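Local coordinates for exported protein (Bacteroides fragilis, PDB 4JX0) that is of unknown function but binds magnesium and joins a BT_3987-like N-terminal domain to a second domain assigned to the F5/F8 type C (discoidin-like) family, at residues T111-V116 and T125-L130; G190-I195 and E315-R320. One frame throughout, in Å; residues are numbered along the deposited sequence.

Interaction 1 of 2, residues T111-V116 and T125-L130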
ATOM      1  N   THR A 111     -15.854 -13.353   1.687  1.00 47.57           N
ATOM      2  CA  THR A 111     -16.758 -13.974   0.720  1.00 47.22           C
ATOM      3  C   THR A 111     -15.890 -14.832  -0.204  1.00 48.93           C
ATOM      4  O   THR A 111     -15.046 -14.299  -0.926  1.00 48.05           O
ATOM      5  CB  THR A 111     -17.605 -12.929  -0.001  1.00 56.62           C
ATOM      6  OG1 THR A 111     -18.328 -12.177   0.977  1.00 62.47           O
ATOM      7  CG2 THR A 111     -18.577 -13.556  -0.989  1.00 52.41           C
ATOM      8  N   PHE A 112     -16.069 -16.162  -0.133  1.00 43.52           N
ATOM      9  CA  PHE A 112     -15.291 -17.124  -0.905  1.00 41.80           C
ATOM     10  C   PHE A 112     -16.030 -17.581  -2.157  1.00 45.54           C
ATOM     11  O   PHE A 112     -17.127 -18.128  -2.056  1.00 46.36           O
ATOM     12  CB  PHE A 112     -14.941 -18.339  -0.047  1.00 43.04           C
ATOM     13  CG  PHE A 112     -14.014 -18.002   1.089  1.00 43.76           C
ATOM     14  CD1 PHE A 112     -12.653 -17.876   0.876  1.00 45.72           C
ATOM     15  CD2 PHE A 112     -14.501 -17.825   2.377  1.00 46.22           C
ATOM     16  CE1 PHE A 112     -11.791 -17.608   1.933  1.00 46.40           C
ATOM     17  CE2 PHE A 112     -13.637 -17.551   3.432  1.00 48.84           C
ATOM     18  CZ  PHE A 112     -12.289 -17.434   3.203  1.00 46.12           C
ATOM     19  N   GLU A 113     -15.411 -17.375  -3.329  1.00 40.58           N
ATOM     20  CA  GLU A 113     -15.922 -17.787  -4.635  1.00 39.81           C
ATOM     21  C   GLU A 113     -15.137 -19.025  -5.060  1.00 41.50           C
ATOM     22  O   GLU A 113     -13.907 -18.999  -5.053  1.00 39.54           O
ATOM     23  CB  GLU A 113     -15.752 -16.643  -5.646  1.00 41.43           C
ATOM     24  CG  GLU A 113     -16.567 -16.768  -6.921  1.00 53.74           C
ATOM     25  CD  GLU A 113     -16.119 -15.793  -7.996  1.00 82.62           C
ATOM     26  OE1 GLU A 113     -16.372 -14.576  -7.837  1.00 86.96           O
ATOM     27  OE2 GLU A 113     -15.464 -16.236  -8.967  1.00 75.01           O
ATOM     28  N   GLY A 114     -15.845 -20.102  -5.383  1.00 38.14           N
ATOM     29  CA  GLY A 114     -15.228 -21.363  -5.778  1.00 37.14           C
ATOM     30  C   GLY A 114     -14.690 -21.375  -7.194  1.00 39.07           C
ATOM     31  O   GLY A 114     -14.877 -20.416  -7.947  1.00 37.66           O
ATOM     32  N   GLY A 115     -14.012 -22.472  -7.525  1.00 35.76           N
ATOM     33  CA  GLY A 115     -13.417 -22.727  -8.832  1.00 35.74           C
ATOM     34  C   GLY A 115     -13.664 -24.157  -9.271  1.00 40.51           C
ATOM     35  O   GLY A 115     -14.061 -24.998  -8.458  1.00 40.32           O
ATOM     36  N   VAL A 116     -13.451 -24.445 -10.564  1.00 37.21           N
ATOM     37  CA  VAL A 116     -13.659 -25.781 -11.122  1.00 37.16           C
ATOM     38  C   VAL A 116     -12.506 -26.146 -12.047  1.00 42.29           C
ATOM     39  O   VAL A 116     -12.377 -25.546 -13.113  1.00 42.29           O
ATOM     40  CB  VAL A 116     -15.018 -25.891 -11.877  1.00 40.90           C
ATOM     41  CG1 VAL A 116     -15.278 -27.326 -12.348  1.00 40.62           C
ATOM     42  CG2 VAL A 116     -16.170 -25.397 -11.005  1.00 40.73           C
ATOM     43  N   THR A 125      -8.871 -20.870 -10.575  1.00 37.95           N
ATOM     44  CA  THR A 125      -8.707 -19.823  -9.572  1.00 37.12           C
ATOM     45  C   THR A 125      -9.872 -19.866  -8.597  1.00 40.63           C
ATOM     46  O   THR A 125     -10.997 -20.202  -8.980  1.00 40.94           O
ATOM     47  CB  THR A 125      -8.571 -18.405 -10.203  1.00 43.01           C
ATOM     48  OG1 THR A 125      -9.671 -18.149 -11.073  1.00 40.42           O
ATOM     49  CG2 THR A 125      -7.271 -18.214 -10.958  1.00 40.14           C
ATOM     50  N   VAL A 126      -9.591 -19.493  -7.343  1.00 36.17           N
ATOM     51  CA  VAL A 126     -10.566 -19.388  -6.263  1.00 35.81           C
ATOM     52  C   VAL A 126     -10.392 -17.978  -5.695  1.00 42.34           C
ATOM     53  O   VAL A 126      -9.259 -17.508  -5.586  1.00 42.63           O
ATOM     54  CB  VAL A 126     -10.440 -20.511  -5.213  1.00 38.65           C
ATOM     55  CG1 VAL A 126     -10.843 -21.848  -5.815  1.00 38.46           C
ATOM     56  CG2 VAL A 126      -9.037 -20.592  -4.637  1.00 38.26           C
ATOM     57  N   LYS A 127     -11.496 -17.269  -5.438  1.00 39.84           N
ATOM     58  CA  LYS A 127     -11.464 -15.865  -5.023  1.00 39.80           C
ATOM     59  C   LYS A 127     -11.876 -15.664  -3.568  1.00 45.22           C
ATOM     60  O   LYS A 127     -12.793 -16.322  -3.088  1.00 44.96           O
ATOM     61  CB  LYS A 127     -12.409 -15.048  -5.928  1.00 41.69           C
ATOM     62  CG  LYS A 127     -11.863 -13.691  -6.337  1.00 49.13           C
ATOM     63  CD  LYS A 127     -12.925 -12.811  -7.006  1.00 56.13           C
ATOM     64  CE  LYS A 127     -13.315 -13.252  -8.403  1.00 63.86           C
ATOM     65  NZ  LYS A 127     -14.425 -12.434  -8.952  1.00 71.07           N
ATOM     66  N   LEU A 128     -11.208 -14.717  -2.891  1.00 42.18           N
ATOM     67  CA  LEU A 128     -11.513 -14.277  -1.533  1.00 41.79           C
ATOM     68  C   LEU A 128     -11.779 -12.806  -1.634  1.00 45.14           C
ATOM     69  O   LEU A 128     -10.878 -12.064  -2.014  1.00 43.80           O
ATOM     70  CB  LEU A 128     -10.352 -14.571  -0.573  1.00 41.68           C
ATOM     71  CG  LEU A 128     -10.370 -13.870   0.798  1.00 46.76           C
ATOM     72  CD1 LEU A 128     -11.715 -14.017   1.514  1.00 47.40           C
ATOM     73  CD2 LEU A 128      -9.264 -14.390   1.672  1.00 49.90           C
ATOM     74  N   THR A 129     -13.007 -12.385  -1.341  1.00 43.02           N
ATOM     75  CA  THR A 129     -13.390 -10.982  -1.419  1.00 43.52           C
ATOM     76  C   THR A 129     -13.643 -10.446  -0.010  1.00 47.19           C
ATOM     77  O   THR A 129     -14.408 -11.047   0.750  1.00 46.38           O
ATOM     78  CB  THR A 129     -14.604 -10.823  -2.334  1.00 55.02           C
ATOM     79  OG1 THR A 129     -14.328 -11.471  -3.581  1.00 57.61           O
ATOM     80  CG2 THR A 129     -14.976  -9.362  -2.568  1.00 52.31           C
ATOM     81  N   LEU A 130     -12.996  -9.310   0.322  1.00 43.93           N
ATOM     82  CA  LEU A 130     -13.122  -8.629   1.614  1.00 44.17           C
ATOM     83  C   LEU A 130     -14.200  -7.554   1.500  1.00 48.27           C
ATOM     84  O   LEU A 130     -14.043  -6.635   0.700  1.00 48.60           O
ATOM     85  CB  LEU A 130     -11.776  -8.006   2.029  1.00 44.04           C
ATOM     86  CG  LEU A 130     -10.759  -8.953   2.660  1.00 49.02           C
ATOM     87  CD1 LEU A 130     -10.490 -10.156   1.783  1.00 49.32           C
ATOM     88  CD2 LEU A 130      -9.467  -8.232   2.933  1.00 51.35           C
TER

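Interaction 2 of 2, residues G190-I195 and E315-R320. With MG (magnesium ion), chain D.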
ATOM      1  N   GLY A 190       1.051  34.372   1.729  1.00 35.51           N
ATOM      2  CA  GLY A 190       2.295  33.647   1.524  1.00 34.58           C
ATOM      3  C   GLY A 190       3.485  34.153   2.310  1.00 37.18           C
ATOM      4  O   GLY A 190       3.579  35.348   2.600  1.00 37.92           O
ATOM      5  N   PHE A 191       4.425  33.245   2.620  1.00 31.71           N
ATOM      6  CA  PHE A 191       5.628  33.570   3.388  1.00 30.70           C
ATOM      7  C   PHE A 191       6.646  32.427   3.361  1.00 34.09           C
ATOM      8  O   PHE A 191       6.247  31.272   3.191  1.00 33.74           O
ATOM      9  CB  PHE A 191       5.245  33.869   4.858  1.00 32.45           C
ATOM     10  CG  PHE A 191       4.906  32.660   5.701  1.00 33.52           C
ATOM     11  CD1 PHE A 191       3.620  32.145   5.722  1.00 35.98           C
ATOM     12  CD2 PHE A 191       5.878  32.034   6.468  1.00 35.34           C
ATOM     13  CE1 PHE A 191       3.316  31.028   6.503  1.00 36.87           C
ATOM     14  CE2 PHE A 191       5.572  30.913   7.238  1.00 37.75           C
ATOM     15  CZ  PHE A 191       4.292  30.428   7.264  1.00 35.86           C
ATOM     16  N   ASN A 192       7.947  32.747   3.549  1.00 29.83           N
ATOM     17  CA  ASN A 192       9.012  31.736   3.666  1.00 29.40           C
ATOM     18  C   ASN A 192      10.361  32.248   4.244  1.00 33.93           C
ATOM     19  O   ASN A 192      11.277  31.436   4.364  1.00 33.78           O
ATOM     20  CB  ASN A 192       9.283  31.046   2.322  1.00 29.81           C
ATOM     21  CG  ASN A 192       9.816  31.915   1.216  1.00 50.84           C
ATOM     22  OD1 ASN A 192      10.253  33.059   1.421  1.00 43.13           O
ATOM     23  ND2 ASN A 192       9.819  31.371   0.006  1.00 43.67           N
ATOM     24  N   LYS A 193      10.479  33.543   4.637  1.00 31.61           N
ATOM     25  CA  LYS A 193      11.722  34.095   5.176  1.00 32.41           C
ATOM     26  C   LYS A 193      12.062  33.457   6.513  1.00 39.90           C
ATOM     27  O   LYS A 193      13.220  33.114   6.771  1.00 41.00           O
ATOM     28  CB  LYS A 193      11.617  35.619   5.349  1.00 34.28           C
ATOM     29  CG  LYS A 193      12.953  36.264   5.742  1.00 53.29           C
ATOM     30  CD  LYS A 193      12.890  37.783   5.824  1.00 66.63           C
ATOM     31  CE  LYS A 193      14.241  38.379   6.162  1.00 82.58           C
ATOM     32  NZ  LYS A 193      14.205  39.864   6.183  1.00 93.53           N
ATOM     33  N   GLU A 194      11.045  33.313   7.357  1.00 37.31           N
ATOM     34  CA  GLU A 194      11.172  32.752   8.704  1.00 38.13           C
ATOM     35  C   GLU A 194      11.207  31.204   8.735  1.00 41.39           C
ATOM     36  O   GLU A 194      11.485  30.635   9.793  1.00 42.07           O
ATOM     37  CB  GLU A 194      10.019  33.264   9.591  1.00 40.30           C
ATOM     38  CG  GLU A 194       8.618  32.822   9.168  1.00 52.88           C
ATOM     39  CD  GLU A 194       7.758  33.948   8.629  1.00 76.05           C
ATOM     40  OE1 GLU A 194       8.054  34.441   7.514  1.00 57.23           O
ATOM     41  OE2 GLU A 194       6.793  34.338   9.328  1.00 70.49           O
ATOM     42  N   ILE A 195      10.902  30.524   7.606  1.00 36.75           N
ATOM     43  CA  ILE A 195      10.901  29.058   7.535  1.00 35.73           C
ATOM     44  C   ILE A 195      12.342  28.524   7.469  1.00 39.49           C
ATOM     45  O   ILE A 195      13.196  29.120   6.818  1.00 39.08           O
ATOM     46  CB  ILE A 195      10.061  28.567   6.318  1.00 37.89           C
ATOM     47  CG1 ILE A 195       8.577  28.912   6.522  1.00 38.09           C
ATOM     48  CG2 ILE A 195      10.248  27.052   6.081  1.00 39.29           C
ATOM     49  CD1 ILE A 195       7.669  28.514   5.364  1.00 43.53           C
ATOM     50  N   GLU A 315      11.683  26.356  -4.892  1.00 26.67           N
ATOM     51  CA  GLU A 315      11.234  27.357  -3.925  1.00 26.33           C
ATOM     52  C   GLU A 315      10.040  26.794  -3.153  1.00 31.95           C
ATOM     53  O   GLU A 315       9.222  26.105  -3.751  1.00 32.43           O
ATOM     54  CB  GLU A 315      10.853  28.651  -4.670  1.00 27.47           C
ATOM     55  CG  GLU A 315      10.486  29.831  -3.794  1.00 37.03           C
ATOM     56  CD  GLU A 315      11.619  30.614  -3.165  1.00 52.67           C
ATOM     57  OE1 GLU A 315      12.801  30.238  -3.342  1.00 40.93           O
ATOM     58  OE2 GLU A 315      11.308  31.620  -2.487  1.00 43.55           O
ATOM     59  N   VAL A 316       9.948  27.064  -1.838  1.00 28.99           N
ATOM     60  CA  VAL A 316       8.843  26.609  -0.979  1.00 28.05           C
ATOM     61  C   VAL A 316       8.193  27.842  -0.371  1.00 30.64           C
ATOM     62  O   VAL A 316       8.902  28.678   0.197  1.00 30.08           O
ATOM     63  CB  VAL A 316       9.314  25.618   0.118  1.00 31.80           C
ATOM     64  CG1 VAL A 316       8.154  25.196   1.011  1.00 32.06           C
ATOM     65  CG2 VAL A 316       9.983  24.393  -0.494  1.00 31.38           C
ATOM     66  N   THR A 317       6.857  27.957  -0.492  1.00 26.27           N
ATOM     67  CA  THR A 317       6.078  29.074   0.058  1.00 25.72           C
ATOM     68  C   THR A 317       4.913  28.505   0.842  1.00 30.34           C
ATOM     69  O   THR A 317       4.171  27.708   0.288  1.00 29.92           O
ATOM     70  CB  THR A 317       5.587  30.000  -1.073  1.00 28.67           C
ATOM     71  OG1 THR A 317       6.654  30.244  -2.000  1.00 33.62           O
ATOM     72  CG2 THR A 317       5.023  31.306  -0.560  1.00 19.77           C
ATOM     73  N   ALA A 318       4.754  28.892   2.120  1.00 27.43           N
ATOM     74  CA  ALA A 318       3.646  28.445   2.971  1.00 27.10           C
ATOM     75  C   ALA A 318       2.568  29.530   3.002  1.00 32.79           C
ATOM     76  O   ALA A 318       2.887  30.686   2.754  1.00 33.21           O
ATOM     77  CB  ALA A 318       4.155  28.162   4.369  1.00 27.92           C
ATOM     78  N   PHE A 319       1.298  29.170   3.295  1.00 30.13           N
ATOM     79  CA  PHE A 319       0.179  30.120   3.321  1.00 30.37           C
ATOM     80  C   PHE A 319      -0.613  30.058   4.630  1.00 34.89           C
ATOM     81  O   PHE A 319      -1.032  28.966   5.007  1.00 33.98           O
ATOM     82  CB  PHE A 319      -0.772  29.840   2.150  1.00 31.92           C
ATOM     83  CG  PHE A 319      -0.140  30.083   0.803  1.00 32.74           C
ATOM     84  CD1 PHE A 319       0.653  29.119   0.210  1.00 35.00           C
ATOM     85  CD2 PHE A 319      -0.322  31.286   0.140  1.00 35.14           C
ATOM     86  CE1 PHE A 319       1.272  29.358  -1.013  1.00 35.49           C
ATOM     87  CE2 PHE A 319       0.276  31.514  -1.097  1.00 37.50           C
ATOM     88  CZ  PHE A 319       1.074  30.547  -1.665  1.00 34.83           C
ATOM     89  N   ARG A 320      -0.918  31.239   5.253  1.00 31.99           N
ATOM     90  CA  ARG A 320      -1.728  31.339   6.486  1.00 35.78           C
ATOM     91  C   ARG A 320      -3.131  31.894   6.216  1.00 50.72           C
ATOM     92  O   ARG A 320      -3.294  32.716   5.292  1.00 49.09           O
ATOM     93  CB  ARG A 320      -1.074  32.248   7.538  1.00 36.69           C
ATOM     94  CG  ARG A 320       0.400  32.064   7.713  1.00 38.92           C
ATOM     95  CD  ARG A 320       0.929  32.821   8.915  1.00 35.81           C
ATOM     96  NE  ARG A 320       2.199  33.488   8.614  1.00 41.76           N
ATOM     97  CZ  ARG A 320       3.130  33.835   9.501  1.00 58.87           C
ATOM     98  NH1 ARG A 320       2.963  33.577  10.796  1.00 58.40           N
ATOM     99  NH2 ARG A 320       4.238  34.443   9.100  1.00 41.22           N
ATOM    100  OXT ARG A 320      -4.040  31.612   7.028  1.00 79.34           O
TER
HETATM  101 MG    MG D 402      14.410  29.287  -4.818  1.00 22.58          MG
HETATM  102  O   HOH W   1      15.965  28.411  -6.060  1.00 33.37           O

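Interaction 1 of 2, residues T111-V116 and T125-L130
With chi1 at -66° F112 sets its CG beside its own backbone N, while L128 takes the other course, CG anti to the backbone N (chi1 165°); the two side chains leave the sheet alongside each other, and the L128 methyl CD1 comes to lie over one face of the F112 ring, 4.0 Å from its centroid and 27° off the normal. The nearest ring atom is F112 CE1, 3.6 Å from L128 CD1. Across the sheet from this pair, E113 and K127 also run side by side. K127 NZ stands on the syn side of E113 OE1, somewhat out of the carboxylate plane, in a salt bridge of 3.1 Å; E66 offers the ammonium a second, long and weak ion pair. The residues sit on the two strands of a beta hairpin, 110-117 and 123-130, within the BT_3987-like N-terminal domain. The T111-T129 and E113-K127 pairs are each joined by two backbone hydrogen bonds, E113 N lying 2.8 Å from K127 O, and F112-L128 is the non-hydrogen-bonded pair between them. The pairing with 125-130 stops after E113, where strand 110-117 is interrupted; G115 is backbone-bonded to V83 of strand 81-87, the neighbour on its other side, and V126 packs its CG1 3.7 Å from G115 N. The F112 side chain reaches strands 81-87 and 142-150, and L128 touches M144, whereas the T111, E113, K127 and T129 side chains occupy the other face.

Interaction 2 of 2, residues G190-I195 and E315-R320
R320, the last residue of the chain, arches over the ring of F191. CB carries CG beside the backbone N (chi1 -43°), and CG meets the ring at CE1; CD continues past the same carbon. A bend at chi3 then brings R320 NE over the ring face, 3.4 Å from F191 CE1 and offset toward the rim. R320 CZ stands 4.1 Å from the F191 ring centroid and only 8° off the normal, a cation-pi contact, although the guanidinium is tilted 44° from the ring plane. At the tip, R320 NH2 meets E194 OE2 at 2.6 Å near the guanidinium edge, a salt bridge whose hydrogen bond is bent and weak. The opposite face of the F191 ring rests on A318 CB, a methyl that I195 CD1 also touches. Backbone bonds in both directions link F191 with A318. Farther along, N192 ND2 donates twice: to V316 O (2.9 Å), which lies in the amide plane of N192, and to E315 OE2 (2.9 Å), reached from above the carboxylate plane. E315 OE1 binds the magnesium ion at 2.4 Å; the main-chain O atoms of S208, N213 and N314, D211 OD1 and a water complete the site, so N192 is a second-shell residue that could steady this carboxylate. Strand 190-191 pairs antiparallel with the C-terminal strand 312-319, which is bonded along another edge to strand 235-244, while I195 and V316 pack on I230 of strand 227-232 in another sheet.

Interaction 1 and interaction 2 lie on opposite sides of the chain's centre, their own centres 52 Å apart and their nearest atoms about 38 Å apart, and they share no sheet. Interaction 1 comes first and is local: eight residues separate its segments, and its hairpin lies within the large mixed sheet of the N-terminal part, between strands 81-87 and 66-73. Interaction 2 spans 119 intervening residues, within a separate antiparallel sheet. One thus belongs to the body of the first domain; the other joins the C-terminal strand to strand 190-191 beside the magnesium site, consistent with the chain ends of a discoidin-like domain meeting, in keeping with an elongated two-domain protein.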